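Long-range contact in DUF1460 domain-containing protein (Legionella pneumophila subsp. pneumophila, PDB 2IM9), which is of unknown function but may act as an amidase on cell-wall peptidoglycan, like N-acetylmuramoyl-L-alanine amidases: residues 35-46 / 104-115. Residues are numbered along the deposited sequence; the frame is centred on the assembly and turned at random. Where two conformers were deposited one is given.
Sequences NSSIRKLYHTLN and SLALANSLESFQ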
loop_
_atom_site.group_PDB
_atom_site.type_symbol
_atom_site.label_atom_id
_atom_site.label_comp_id
_atom_site.label_asym_id
_atom_site.label_seq_id
_atom_site.Cartn_x
_atom_site.Cartn_y
_atom_site.Cartn_z
ATOM N N ASN A 35 14.740 -13.602 -5.790
ATOM C CA ASN A 35 15.712 -14.106 -4.805
ATOM C C ASN A 35 17.137 -13.678 -5.157
ATOM O O ASN A 35 17.881 -13.213 -4.292
ATOM C CB ASN A 35 15.629 -15.636 -4.685
ATOM C CG ASN A 35 14.332 -16.101 -4.068
ATOM O OD1 ASN A 35 13.648 -15.339 -3.384
ATOM N ND2 ASN A 35 13.978 -17.371 -4.311
ATOM N N SER A 36 17.505 -13.804 -6.431
ATOM C CA SER A 36 18.839 -13.426 -6.879
ATOM C C SER A 36 19.067 -11.917 -6.713
ATOM O O SER A 36 20.073 -11.513 -6.136
ATOM C CB SER A 36 19.078 -13.914 -8.324
ATOM O OG SER A 36 20.390 -13.602 -8.746
ATOM N N SER A 37 18.108 -11.098 -7.158
ATOM C CA SER A 37 18.217 -9.634 -7.079
ATOM C C SER A 37 18.249 -9.094 -5.650
ATOM O O SER A 37 19.020 -8.175 -5.336
ATOM C CB SER A 37 17.065 -8.975 -7.842
ATOM O OG SER A 37 17.165 -9.263 -9.221
ATOM N N ILE A 38 17.412 -9.662 -4.792
ATOM C CA ILE A 38 17.325 -9.252 -3.388
ATOM C C ILE A 38 18.576 -9.658 -2.601
ATOM O O ILE A 38 19.103 -8.858 -1.816
ATOM C CB ILE A 38 16.026 -9.775 -2.748
ATOM C CG1 ILE A 38 14.835 -9.054 -3.413
ATOM C CG2 ILE A 38 16.028 -9.523 -1.243
ATOM C CD1 ILE A 38 13.451 -9.704 -3.156
ATOM N N ARG A 39 19.053 -10.890 -2.816
ATOM C CA ARG A 39 20.308 -11.324 -2.208
ATOM C C ARG A 39 21.403 -10.314 -2.521
ATOM O O ARG A 39 22.132 -9.895 -1.618
ATOM C CB ARG A 39 20.709 -12.723 -2.706
ATOM C CG ARG A 39 22.017 -13.238 -2.144
ATOM C CD ARG A 39 21.821 -13.663 -0.704
ATOM N NE ARG A 39 21.211 -14.992 -0.604
ATOM C CZ ARG A 39 20.566 -15.433 0.472
ATOM N NH1 ARG A 39 20.073 -16.661 0.487
ATOM N NH2 ARG A 39 20.422 -14.648 1.539
ATOM N N LYS A 40 21.512 -9.929 -3.800
ATOM C CA LYS A 40 22.524 -8.959 -4.239
ATOM C C LYS A 40 22.312 -7.587 -3.643
ATOM O O LYS A 40 23.282 -6.929 -3.250
ATOM C CB LYS A 40 22.587 -8.848 -5.771
ATOM C CG LYS A 40 23.160 -10.082 -6.454
ATOM C CD LYS A 40 23.107 -9.958 -7.973
ATOM C CE LYS A 40 23.407 -11.303 -8.647
ATOM N NZ LYS A 40 23.822 -11.139 -10.074
ATOM N N LEU A 41 21.054 -7.146 -3.576
ATOM C CA LEU A 41 20.749 -5.854 -2.977
ATOM C C LEU A 41 21.334 -5.765 -1.575
ATOM O O LEU A 41 22.016 -4.791 -1.248
ATOM C CB LEU A 41 19.238 -5.579 -2.944
ATOM C CG LEU A 41 18.828 -4.270 -2.253
ATOM C CD1 LEU A 41 19.396 -3.028 -2.969
ATOM C CD2 LEU A 41 17.321 -4.203 -2.191
ATOM N N TYR A 42 21.090 -6.794 -0.762
ATOM C CA TYR A 42 21.570 -6.792 0.625
ATOM C C TYR A 42 23.071 -6.811 0.754
ATOM O O TYR A 42 23.613 -6.169 1.648
ATOM C CB TYR A 42 20.929 -7.901 1.448
ATOM C CG TYR A 42 19.515 -7.539 1.840
ATOM C CD1 TYR A 42 19.259 -6.384 2.582
ATOM C CD2 TYR A 42 18.437 -8.341 1.463
ATOM C CE1 TYR A 42 17.952 -6.035 2.929
ATOM C CE2 TYR A 42 17.135 -8.014 1.818
ATOM C CZ TYR A 42 16.901 -6.860 2.549
ATOM O OH TYR A 42 15.616 -6.522 2.898
ATOM N N HIS A 43 23.739 -7.527 -0.141
ATOM C CA HIS A 43 25.201 -7.502 -0.182
ATOM C C HIS A 43 25.695 -6.064 -0.310
ATOM O O HIS A 43 26.599 -5.655 0.417
ATOM C CB HIS A 43 25.742 -8.392 -1.309
ATOM C CG HIS A 43 25.701 -9.855 -0.993
ATOM N ND1 HIS A 43 26.114 -10.368 0.220
ATOM C CD2 HIS A 43 25.314 -10.919 -1.736
ATOM C CE1 HIS A 43 25.972 -11.681 0.214
ATOM N NE2 HIS A 43 25.486 -12.042 -0.961
ATOM N N THR A 44 25.061 -5.288 -1.188
ATOM C CA THR A 44 25.385 -3.867 -1.333
ATOM C C THR A 44 25.008 -3.079 -0.080
ATOM O O THR A 44 25.828 -2.315 0.443
ATOM C CB THR A 44 24.687 -3.229 -2.561
ATOM O OG1 THR A 44 24.879 -4.055 -3.714
ATOM C CG2 THR A 44 25.251 -1.843 -2.846
ATOM N N LEU A 45 23.780 -3.265 0.403
ATOM C CA LEU A 45 23.288 -2.503 1.550
ATOM C C LEU A 45 24.084 -2.774 2.817
ATOM O O LEU A 45 24.420 -1.843 3.545
ATOM C CB LEU A 45 21.808 -2.777 1.825
ATOM C CG LEU A 45 20.717 -2.129 0.973
ATOM C CD1 LEU A 45 19.360 -2.596 1.477
ATOM C CD2 LEU A 45 20.799 -0.585 0.956
ATOM N N ASN A 46 24.386 -4.045 3.070
ATOM C CA ASN A 46 25.034 -4.435 4.320
ATOM C C ASN A 46 26.500 -4.016 4.432
ATOM O O ASN A 46 27.094 -4.137 5.505
ATOM C CB ASN A 46 24.860 -5.939 4.589
ATOM C CG ASN A 46 23.390 -6.333 4.773
ATOM O OD1 ASN A 46 22.516 -5.471 4.854
ATOM N ND2 ASN A 46 23.120 -7.631 4.821
ATOM N N SER A 104 9.275 -3.803 3.468
ATOM C CA SER A 104 9.814 -5.079 3.939
ATOM C C SER A 104 11.310 -5.209 3.653
ATOM O O SER A 104 12.036 -5.746 4.488
ATOM C CB SER A 104 9.025 -6.258 3.364
ATOM O OG SER A 104 7.649 -6.145 3.712
ATOM N N LEU A 105 11.779 -4.717 2.506
ATOM C CA LEU A 105 13.232 -4.682 2.229
ATOM C C LEU A 105 13.938 -3.750 3.222
ATOM O O LEU A 105 15.006 -4.078 3.740
ATOM C CB LEU A 105 13.534 -4.226 0.790
ATOM C CG LEU A 105 13.205 -5.246 -0.315
ATOM C CD1 LEU A 105 13.080 -4.570 -1.672
ATOM C CD2 LEU A 105 14.273 -6.356 -0.343
ATOM N N ALA A 106 13.330 -2.598 3.492
ATOM C CA ALA A 106 13.967 -1.612 4.367
ATOM C C ALA A 106 14.065 -2.110 5.797
ATOM O O ALA A 106 15.010 -1.773 6.509
ATOM C CB ALA A 106 13.221 -0.268 4.316
ATOM N N LEU A 107 13.085 -2.905 6.218
ATOM C CA LEU A 107 13.031 -3.413 7.576
ATOM C C LEU A 107 13.955 -4.592 7.839
ATOM O O LEU A 107 14.250 -4.879 9.000
ATOM C CB LEU A 107 11.608 -3.843 7.904
ATOM C CG LEU A 107 10.591 -2.730 8.117
ATOM C CD1 LEU A 107 9.244 -3.403 8.263
ATOM C CD2 LEU A 107 10.941 -1.917 9.357
ATOM N N ALA A 108 14.411 -5.243 6.771
ATOM C CA ALA A 108 15.162 -6.495 6.860
ATOM C C ALA A 108 16.610 -6.295 6.471
ATOM O O ALA A 108 16.959 -5.246 5.945
ATOM C CB ALA A 108 14.514 -7.536 5.950
ATOM N N ASN A 109 17.440 -7.320 6.713
ATOM C CA ASN A 109 18.869 -7.296 6.390
ATOM C C ASN A 109 19.316 -8.423 5.475
ATOM O O ASN A 109 20.516 -8.605 5.245
ATOM C CB ASN A 109 19.703 -7.407 7.664
ATOM C CG ASN A 109 19.824 -6.105 8.400
ATOM O OD1 ASN A 109 19.582 -6.050 9.601
ATOM N ND2 ASN A 109 20.221 -5.049 7.695
ATOM N N SER A 110 18.365 -9.206 4.981
ATOM C CA SER A 110 18.693 -10.413 4.229
ATOM C C SER A 110 17.471 -10.867 3.447
ATOM O O SER A 110 16.348 -10.504 3.794
ATOM C CB SER A 110 19.117 -11.528 5.196
ATOM O OG SER A 110 18.013 -11.993 5.968
ATOM N N LEU A 111 17.684 -11.686 2.421
ATOM C CA LEU A 111 16.556 -12.266 1.678
ATOM C C LEU A 111 15.600 -13.001 2.631
ATOM O O LEU A 111 14.371 -12.879 2.518
ATOM C CB LEU A 111 17.072 -13.203 0.584
ATOM C CG LEU A 111 16.041 -14.067 -0.132
ATOM C CD1 LEU A 111 15.099 -13.211 -0.983
ATOM C CD2 LEU A 111 16.730 -15.134 -0.991
ATOM N N GLU A 112 16.164 -13.758 3.577
ATOM C CA GLU A 112 15.351 -14.557 4.507
ATOM C C GLU A 112 14.481 -13.681 5.431
ATOM O O GLU A 112 13.294 -13.961 5.651
ATOM C CB GLU A 112 16.261 -15.467 5.343
ATOM C CG GLU A 112 17.038 -16.503 4.510
ATOM C CD GLU A 112 18.364 -16.013 3.866
ATOM O OE1 GLU A 112 18.757 -14.819 3.960
ATOM O OE2 GLU A 112 19.023 -16.875 3.233
ATOM N N SER A 113 15.067 -12.612 5.960
ATOM C CA SER A 113 14.310 -11.743 6.866
ATOM C C SER A 113 13.317 -10.913 6.046
ATOM O O SER A 113 12.232 -10.608 6.531
ATOM C CB SER A 113 15.233 -10.872 7.739
ATOM O OG SER A 113 16.147 -10.150 6.929
ATOM N N PHE A 114 13.678 -10.560 4.804
ATOM C CA PHE A 114 12.723 -9.864 3.907
ATOM C C PHE A 114 11.468 -10.715 3.685
ATOM O O PHE A 114 10.329 -10.220 3.748
ATOM C CB PHE A 114 13.361 -9.523 2.553
ATOM C CG PHE A 114 12.352 -9.330 1.438
ATOM C CD1 PHE A 114 11.635 -8.141 1.342
ATOM C CD2 PHE A 114 12.095 -10.344 0.522
ATOM C CE1 PHE A 114 10.685 -7.947 0.336
ATOM C CE2 PHE A 114 11.147 -10.151 -0.497
ATOM C CZ PHE A 114 10.459 -8.943 -0.583
ATOM N N GLN A 115 11.673 -11.995 3.404
ATOM C CA GLN A 115 10.550 -12.897 3.183
ATOM C C GLN A 115 9.615 -12.899 4.388
ATOM O O GLN A 115 8.390 -12.790 4.253
ATOM C CB GLN A 115 11.081 -14.301 2.901
ATOM C CG GLN A 115 11.582 -14.453 1.494
ATOM C CD GLN A 115 12.407 -15.698 1.279
ATOM O OE1 GLN A 115 12.833 -16.353 2.232
ATOM N NE2 GLN A 115 12.674 -16.008 0.024
HETATM O O HOH W 1 20.433 -4.049 5.346
#
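Tyr42 reaches from helix 27-45 into the bend that links helix 95-107 to helix 111-122, and one face of its ring lies against the backbone of that bend. Ser110 N, of the N-cap residue of helix 111-122, sits 3.4 Å above the ring plane, over its centre, while Asn109 C lies nearer the rim. With CG anti to the carbonyl carbon, chi1 of -77° turns the ring toward the bend, and its OH donates to Leu105 O at 2.7 Å, in the carbonyl plane and on a lone pair. This oxygen, in the last turn of helix 95-107, also takes a weak bond from Arg56. Leu105 CD2 and Ala108 CB pack round the hydroxyl end. One turn earlier, Ile38 divides its branches: CG2 touches Leu105 CD2 and Leu111 CD1, and CD1 meets Phe114 CE2 at 3.5 Å. Arg39, bent at chi2 and chi3, passes its guanidinium over Leu111 and grips the Glu112 carboxylate end-on in a salt bridge, NH1 to OE2 and NH2 to OE1, both at 2.9 Å. The planes are inclined by 35°, and OE2 is met from above the carboxylate plane. At the other end, Asn46 ND2 gives a nearly straight bond to Asn109 O at 2.8 Å. Asn35 OD1 and Gln115 NE2 are both hydrogen-bonded to Tyr88 OH, which links them across the contact. A helix is thus laid across a helix-turn-helix bend at the periphery of the chain: the axes of 35-45 and 111-115 run 114° apart, while helix 53-63 packs against Leu105 and Ala106 of helix 95-107.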